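Local coordinates for CMP/dCMP-type deaminase domain-containing protein (Aspergillus oryzae RIB40, PDB 7DRY), which is a zinc-dependent Rib2 deaminase of riboflavin biosynthesis, probably deaminating a pyrimidine intermediate of that pathway, at residues A[115-120]-A[151-156]; A[46-51]-A[91-96]; A[69-74]-A[79-84]. All coordinates share one frame; numbering follows the deposited sequence.

Overall arrangement
The three contacts lie around the mixed sheet of a CDA-type deaminase. Contact 2 joins strands 46-52 and 91-97, whose side chains meet across strand 29-36 between them. Contact 3 is nested between them in the chain, where helix 62-73 meets the loop after it. The centres of contacts 2 and 3 are about 13 Å apart, with a probable 2.9 Å hydrogen bond from N69 ND2 to T50 O. Contact 1 comes later in the chain, about 17 Å from contact 3 between centres; R118 packs on W82 and D79. The zinc, held by H61, C102 and C112, is about 12 Å from the I117 side chain of contact 1. Contact 2 is away from the metal site.

Contact 1 of 3, residues A[115-120]-A[151-156]; sequences RIIRTR and TAAGID
I117 lays its CG1-CD1 branch along the A153 methyl, with CG2 farther off. Its CB stands 4.5 Å from A153 CB. CG2 lies a little nearer, at 4.1 Å from the same methyl. CG1 comes to 3.7 Å, and the tip CD1 ends 3.6 Å from A153 CB. The branch that makes these closer contacts has CG1 anti to the carbonyl carbon (chi1 -71°), and it passes alongside the methyl.

R120 approaches A153 from the other end of the contact. Its chain is extended from CG to NE, and NH1 is 3.6 Å from A153 O, which lies near the guanidinium plane at its edge. A water beside the pair touches both: it donates to A153 O at 2.7 Å and accepts weakly from R120 NH1 at 3.4 Å. Within 115-120, T119 OG1 and T119 N both bond to I116 O, which closes the end of helix 112-117; T119 OG1 also bonds to I127 N, at the start of strand 127-132.

G154, with positive phi, ends helix 145-152 in a Schellman motif. The contact thus joins the C-terminal ends of two helices of the CDA fold, one of which begins at the zinc ligand C112.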
# COMPACT_ATOMS: atom_id res chain seq x y z
N ARG A 115 1.61 -10.38 0.29
CA ARG A 115 2.95 -9.85 0.55
C ARG A 115 3.02 -9.19 1.92
O ARG A 115 4.03 -9.30 2.62
CB ARG A 115 3.35 -8.83 -0.52
CG ARG A 115 3.47 -9.38 -1.92
CD ARG A 115 3.91 -8.27 -2.90
NE ARG A 115 3.61 -8.71 -4.25
CZ ARG A 115 4.40 -9.49 -4.98
NH1 ARG A 115 4.01 -9.87 -6.18
NH2 ARG A 115 5.58 -9.86 -4.51
N ILE A 116 1.94 -8.51 2.33
CA ILE A 116 1.90 -7.86 3.64
C ILE A 116 1.82 -8.91 4.75
O ILE A 116 2.55 -8.83 5.75
CB ILE A 116 0.73 -6.87 3.69
CG1 ILE A 116 1.00 -5.67 2.79
CG2 ILE A 116 0.43 -6.45 5.13
CD1 ILE A 116 -0.27 -4.90 2.45
N ILE A 117 0.94 -9.90 4.59
CA ILE A 117 0.75 -10.91 5.63
C ILE A 117 2.04 -11.68 5.88
O ILE A 117 2.35 -12.04 7.02
CB ILE A 117 -0.42 -11.84 5.26
CG1 ILE A 117 -1.74 -11.09 5.39
CG2 ILE A 117 -0.40 -13.11 6.12
CD1 ILE A 117 -2.91 -11.84 4.78
N ARG A 118 2.80 -11.96 4.83
CA ARG A 118 3.99 -12.77 5.03
C ARG A 118 5.14 -12.01 5.68
O ARG A 118 6.16 -12.63 6.00
CB ARG A 118 4.42 -13.46 3.74
CG ARG A 118 5.05 -12.56 2.76
CD ARG A 118 5.49 -13.33 1.52
NE ARG A 118 6.00 -12.39 0.53
CZ ARG A 118 6.29 -12.68 -0.73
NH1 ARG A 118 6.74 -11.73 -1.52
NH2 ARG A 118 6.13 -13.92 -1.19
N THR A 119 5.01 -10.71 5.93
CA THR A 119 6.02 -10.04 6.74
C THR A 119 5.98 -10.49 8.20
O THR A 119 6.97 -10.29 8.92
CB THR A 119 5.91 -8.51 6.67
OG1 THR A 119 4.67 -8.07 7.23
CG2 THR A 119 6.02 -8.03 5.23
N ARG A 120 4.89 -11.10 8.64
CA ARG A 120 4.79 -11.57 10.03
C ARG A 120 5.19 -13.04 10.03
O ARG A 120 4.38 -13.92 9.76
CB ARG A 120 3.38 -11.34 10.55
CG ARG A 120 3.03 -12.01 11.86
CD ARG A 120 1.73 -11.42 12.39
NE ARG A 120 1.61 -11.52 13.84
CZ ARG A 120 0.47 -11.79 14.48
NH1 ARG A 120 -0.65 -11.98 13.79
NH2 ARG A 120 0.45 -11.86 15.80
N THR A 151 -8.02 -8.72 7.94
CA THR A 151 -8.71 -8.99 9.20
C THR A 151 -8.47 -10.43 9.64
O THR A 151 -8.15 -10.69 10.80
CB THR A 151 -10.20 -8.71 9.04
OG1 THR A 151 -10.39 -7.33 8.71
CG2 THR A 151 -10.95 -9.03 10.33
N ALA A 152 -8.61 -11.38 8.70
CA ALA A 152 -8.41 -12.79 9.04
C ALA A 152 -7.00 -13.06 9.54
O ALA A 152 -6.80 -13.98 10.34
CB ALA A 152 -8.71 -13.66 7.81
N ALA A 153 -6.02 -12.27 9.11
CA ALA A 153 -4.63 -12.46 9.50
C ALA A 153 -4.24 -11.62 10.71
O ALA A 153 -3.06 -11.62 11.09
CB ALA A 153 -3.70 -12.13 8.32
N GLY A 154 -5.17 -10.90 11.31
CA GLY A 154 -4.83 -10.07 12.45
C GLY A 154 -4.09 -8.80 12.13
O GLY A 154 -3.37 -8.28 12.98
N ILE A 155 -4.24 -8.27 10.91
CA ILE A 155 -3.65 -7.00 10.52
C ILE A 155 -4.76 -5.96 10.54
O ILE A 155 -5.77 -6.11 9.85
CB ILE A 155 -3.04 -7.08 9.11
CG1 ILE A 155 -2.15 -8.32 8.96
CG2 ILE A 155 -2.30 -5.78 8.77
CD1 ILE A 155 -0.94 -8.31 9.83
N ASP A 156 -4.56 -4.89 11.30
CA ASP A 156 -5.55 -3.82 11.36
C ASP A 156 -5.56 -3.04 10.06
O ASP A 156 -4.56 -2.97 9.35
CB ASP A 156 -5.21 -2.84 12.49
CG ASP A 156 -5.38 -3.44 13.87
OD1 ASP A 156 -5.98 -4.53 14.01
OD2 ASP A 156 -4.92 -2.79 14.84
O HOH W 1 -0.98 -13.31 10.69

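Contact 2 of 3, residues A[46-51]-A[91-96]; sequences RIVSTG and RKLVMY
R46 and R91, with V48 and L93, form a bridge across a beta-sheet between strands that are not neighbours. Strand 29-36 runs between 46-52 and 91-97 and is antiparallel to both, so the two segments meet through side chains. V48 and S49 both face L32 of the intervening strand 29-36 in a classic beta bulge, and the CB of V48 points toward strand 91-97.

The main feature is a stack of two guanidinium groups. Their planes are 2° apart and their centres 3.7 Å. R91 NH1 sits over the centre of the R46 group, 3.5 Å from R46 CZ. In return R46 NE lies over the R91 group, offset toward its rim. The two side chains cross at about a right angle. R46 is extended from CG to NE, while R91 bends at chi3 (79°), and chi4 (93°) turns its plane parallel to that of R46. The aliphatic part of R46 also takes part, with CG and CD each 3.6 Å from R91 NH2.

Further along, V48 CG2 meets L93 CD2 at 3.8 Å. These side chains also cross at about a right angle. V48 packs on Y70 of helix 62-73 as well.

The R91 group is held by other partners: NE bonds to S34 OG, and NH2 bonds to the backbone O of D44. R46 NH1 has a long, weak ion pair with E88.

Two like charges thus lie face to face, with R46 NH2 and R91 NH1 3.7 Å apart. Flat stacking leaves the N-H bonds at the edges to find other acceptors. The bonds from R91 NE to S34 OG and from R91 NH2 to D44 O probably fix its guanidinium and help to offset the like charge.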
# COMPACT_ATOMS: atom_id res chain seq x y z
N ARG A 46 9.29 7.15 11.94
CA ARG A 46 10.45 6.98 11.08
C ARG A 46 10.01 6.34 9.78
O ARG A 46 9.30 5.33 9.80
CB ARG A 46 11.50 6.09 11.76
CG ARG A 46 11.99 6.62 13.11
CD ARG A 46 12.66 5.53 13.94
NE ARG A 46 13.11 6.01 15.24
CZ ARG A 46 13.55 5.22 16.21
NH1 ARG A 46 13.61 3.91 16.02
NH2 ARG A 46 13.94 5.74 17.37
N ILE A 47 10.43 6.91 8.66
CA ILE A 47 10.14 6.28 7.37
C ILE A 47 11.03 5.07 7.20
O ILE A 47 12.25 5.13 7.42
CB ILE A 47 10.31 7.27 6.21
CG1 ILE A 47 9.46 8.52 6.44
CG2 ILE A 47 9.93 6.61 4.89
CD1 ILE A 47 8.00 8.21 6.68
N VAL A 48 10.42 3.94 6.84
CA VAL A 48 11.13 2.69 6.63
C VAL A 48 11.33 2.41 5.14
O VAL A 48 12.39 1.94 4.73
CB VAL A 48 10.38 1.54 7.34
CG1 VAL A 48 11.06 0.19 7.06
CG2 VAL A 48 10.32 1.81 8.83
N SER A 49 10.31 2.66 4.32
CA SER A 49 10.46 2.50 2.88
C SER A 49 9.34 3.25 2.18
O SER A 49 8.37 3.67 2.80
CB SER A 49 10.46 1.02 2.49
OG SER A 49 10.90 0.88 1.15
N THR A 50 9.49 3.40 0.86
CA THR A 50 8.45 3.96 0.00
C THR A 50 8.41 3.17 -1.30
O THR A 50 9.38 2.50 -1.65
CB THR A 50 8.68 5.45 -0.34
OG1 THR A 50 9.78 5.57 -1.27
CG2 THR A 50 8.98 6.28 0.91
N GLY A 51 7.30 3.28 -2.02
CA GLY A 51 7.24 2.69 -3.36
C GLY A 51 6.02 3.18 -4.11
O GLY A 51 5.10 3.78 -3.54
N ARG A 91 7.58 -0.38 19.01
CA ARG A 91 7.23 0.27 17.76
C ARG A 91 6.52 -0.73 16.85
O ARG A 91 6.76 -1.94 16.93
CB ARG A 91 8.46 0.80 17.01
CG ARG A 91 9.25 1.82 17.81
CD ARG A 91 10.43 2.35 17.03
NE ARG A 91 9.95 3.34 16.09
CZ ARG A 91 9.91 4.64 16.34
NH1 ARG A 91 10.34 5.12 17.50
NH2 ARG A 91 9.43 5.47 15.44
N LYS A 92 5.65 -0.21 16.00
CA LYS A 92 4.93 -1.02 15.04
C LYS A 92 5.15 -0.47 13.64
O LYS A 92 5.38 0.73 13.46
CB LYS A 92 3.42 -1.06 15.34
CG LYS A 92 2.70 0.27 15.23
CD LYS A 92 1.20 0.06 15.45
CE LYS A 92 0.43 1.36 15.59
NZ LYS A 92 -0.99 1.09 15.98
N LEU A 93 5.08 -1.35 12.66
CA LEU A 93 5.17 -0.96 11.26
C LEU A 93 3.76 -0.73 10.74
O LEU A 93 2.86 -1.56 10.94
CB LEU A 93 5.84 -2.06 10.44
CG LEU A 93 7.33 -2.24 10.67
CD1 LEU A 93 7.81 -3.48 9.93
CD2 LEU A 93 8.09 -1.00 10.19
N VAL A 94 3.57 0.41 10.09
CA VAL A 94 2.29 0.80 9.52
C VAL A 94 2.56 1.17 8.07
O VAL A 94 3.53 1.87 7.77
CB VAL A 94 1.72 2.01 10.27
CG1 VAL A 94 0.51 2.57 9.57
CG2 VAL A 94 1.40 1.63 11.72
N MET A 95 1.71 0.70 7.16
CA MET A 95 1.81 1.07 5.75
C MET A 95 0.64 1.95 5.35
O MET A 95 -0.52 1.59 5.58
CB MET A 95 1.90 -0.16 4.85
CG MET A 95 2.16 0.23 3.39
SD MET A 95 2.23 -1.16 2.25
CE MET A 95 3.92 -1.72 2.53
N TYR A 96 0.96 3.11 4.78
CA TYR A 96 -0.02 3.95 4.11
C TYR A 96 0.02 3.65 2.62
O TYR A 96 1.09 3.44 2.04
CB TYR A 96 0.32 5.42 4.32
CG TYR A 96 0.13 5.90 5.74
CD1 TYR A 96 1.17 5.80 6.68
CD2 TYR A 96 -1.07 6.46 6.15
CE1 TYR A 96 0.99 6.23 7.99
CE2 TYR A 96 -1.26 6.89 7.45
CZ TYR A 96 -0.23 6.79 8.36
OH TYR A 96 -0.42 7.22 9.65

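Contact 3 of 3, residues A[69-74]-A[79-84]; sequences NYAAVH and DRVWEV
V81 and V84 are the bumps of this contact, and the end of helix 62-73 supplies the hollows. V81 CG2 fits a shallow hollow formed by A71 and the Y70 ring. It lies 3.7 Å from A71 N, 3.8 Å from A71 CB and, at the ring edge, 3.9 Å from Y70 CD2.

V84 CG2 fills the next hollow, between Y70 and H74. It is 3.7 Å from Y70 CE2 and 3.9 Å from H74 CB. This methyl stands between the backbone N and the carbonyl carbon of V84, the crowded position. The Y70 ring and V84 lie alongside, pointing opposite ways, and the ring edge reaches the V84 carbonyl. Y70 OH is 3.2 Å from V84 O, which lies in the ring plane.

The Y70 side chain has its CG anti to the backbone N (chi1 -167°), which sends the ring toward the loop. H74 CD2 lies over the centre of one face of that ring, 3.4 Å above its plane. In the loop R80 grips E83 side-on through NE and NH2, as a salt bridge.

Segment 79-84, on the way from helix 62-73 to strand 91-97, folds back onto the last turn of that helix. The V81 side chain is about 10 Å from that of E63. Helix 62-73 follows the zinc ligand H61 and carries E63, as in the zinc-binding helix of CDA-fold deaminases.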
# COMPACT_ATOMS: atom_id res chain seq x y z
N ASN A 69 11.94 -2.56 -2.58
CA ASN A 69 13.00 -1.58 -2.41
C ASN A 69 13.77 -1.85 -1.13
O ASN A 69 15.01 -1.83 -1.11
CB ASN A 69 12.39 -0.18 -2.35
CG ASN A 69 11.92 0.33 -3.69
OD1 ASN A 69 12.37 -0.12 -4.74
ND2 ASN A 69 11.02 1.30 -3.66
N TYR A 70 13.04 -2.11 -0.03
CA TYR A 70 13.70 -2.41 1.24
C TYR A 70 14.52 -3.68 1.14
O TYR A 70 15.67 -3.73 1.61
CB TYR A 70 12.65 -2.51 2.34
CG TYR A 70 13.25 -2.50 3.73
CD1 TYR A 70 13.46 -1.31 4.42
CD2 TYR A 70 13.61 -3.69 4.37
CE1 TYR A 70 14.01 -1.30 5.68
CE2 TYR A 70 14.16 -3.67 5.63
CZ TYR A 70 14.35 -2.48 6.28
OH TYR A 70 14.90 -2.47 7.55
N ALA A 71 13.97 -4.72 0.51
CA ALA A 71 14.71 -5.96 0.31
C ALA A 71 16.00 -5.74 -0.46
O ALA A 71 17.05 -6.29 -0.10
CB ALA A 71 13.82 -6.99 -0.40
N ALA A 72 15.96 -4.94 -1.54
CA ALA A 72 17.16 -4.70 -2.33
C ALA A 72 18.22 -3.97 -1.51
O ALA A 72 19.41 -4.31 -1.57
CB ALA A 72 16.82 -3.89 -3.58
N VAL A 73 17.82 -2.96 -0.75
CA VAL A 73 18.77 -2.23 0.08
C VAL A 73 19.42 -3.15 1.11
O VAL A 73 20.59 -2.98 1.46
CB VAL A 73 18.07 -1.01 0.69
CG1 VAL A 73 18.86 -0.42 1.83
CG2 VAL A 73 17.82 0.04 -0.40
N HIS A 74 18.68 -4.15 1.58
CA HIS A 74 19.14 -5.08 2.60
C HIS A 74 19.62 -6.41 2.03
O HIS A 74 19.80 -7.37 2.79
CB HIS A 74 18.06 -5.26 3.66
CG HIS A 74 17.86 -4.04 4.50
ND1 HIS A 74 18.47 -3.87 5.72
CD2 HIS A 74 17.18 -2.89 4.25
CE1 HIS A 74 18.15 -2.69 6.21
NE2 HIS A 74 17.38 -2.07 5.33
N ASP A 79 10.89 -11.92 -1.52
CA ASP A 79 10.06 -12.82 -0.73
C ASP A 79 10.61 -13.07 0.66
O ASP A 79 9.88 -13.61 1.51
CB ASP A 79 9.69 -14.12 -1.49
CG ASP A 79 10.89 -15.04 -1.76
OD1 ASP A 79 12.01 -14.78 -1.26
OD2 ASP A 79 10.69 -16.05 -2.47
N ARG A 80 11.86 -12.67 0.93
CA ARG A 80 12.48 -12.82 2.24
C ARG A 80 12.61 -11.48 2.98
O ARG A 80 13.37 -11.38 3.95
CB ARG A 80 13.84 -13.49 2.12
CG ARG A 80 13.77 -14.99 1.84
CD ARG A 80 15.15 -15.60 1.56
NE ARG A 80 16.14 -15.17 2.54
CZ ARG A 80 17.44 -15.02 2.29
NH1 ARG A 80 17.92 -15.28 1.08
NH2 ARG A 80 18.26 -14.61 3.25
N VAL A 81 11.89 -10.45 2.53
CA VAL A 81 11.99 -9.15 3.19
C VAL A 81 11.53 -9.22 4.64
O VAL A 81 11.98 -8.43 5.47
CB VAL A 81 11.22 -8.06 2.39
CG1 VAL A 81 9.72 -8.18 2.60
CG2 VAL A 81 11.72 -6.66 2.76
N TRP A 82 10.67 -10.19 4.96
CA TRP A 82 10.26 -10.37 6.35
C TRP A 82 11.45 -10.51 7.28
O TRP A 82 11.38 -10.10 8.45
CB TRP A 82 9.33 -11.58 6.46
CG TRP A 82 10.00 -12.95 6.34
CD1 TRP A 82 10.14 -13.72 5.21
CD2 TRP A 82 10.57 -13.72 7.41
NE1 TRP A 82 10.77 -14.91 5.52
CE2 TRP A 82 11.05 -14.93 6.86
CE3 TRP A 82 10.73 -13.50 8.79
CZ2 TRP A 82 11.67 -15.90 7.64
CZ3 TRP A 82 11.35 -14.46 9.55
CH2 TRP A 82 11.81 -15.65 8.97
N GLU A 83 12.55 -11.10 6.80
CA GLU A 83 13.70 -11.37 7.67
C GLU A 83 14.43 -10.10 8.09
O GLU A 83 15.17 -10.13 9.07
CB GLU A 83 14.71 -12.26 6.95
CG GLU A 83 14.18 -13.60 6.50
CD GLU A 83 15.22 -14.40 5.72
OE1 GLU A 83 16.37 -13.92 5.57
OE2 GLU A 83 14.88 -15.50 5.24
N VAL A 84 14.24 -9.00 7.36
CA VAL A 84 15.04 -7.80 7.55
C VAL A 84 14.23 -6.58 7.95
O VAL A 84 14.83 -5.56 8.35
CB VAL A 84 15.91 -7.47 6.31
CG1 VAL A 84 16.95 -8.57 6.08
CG2 VAL A 84 15.04 -7.27 5.09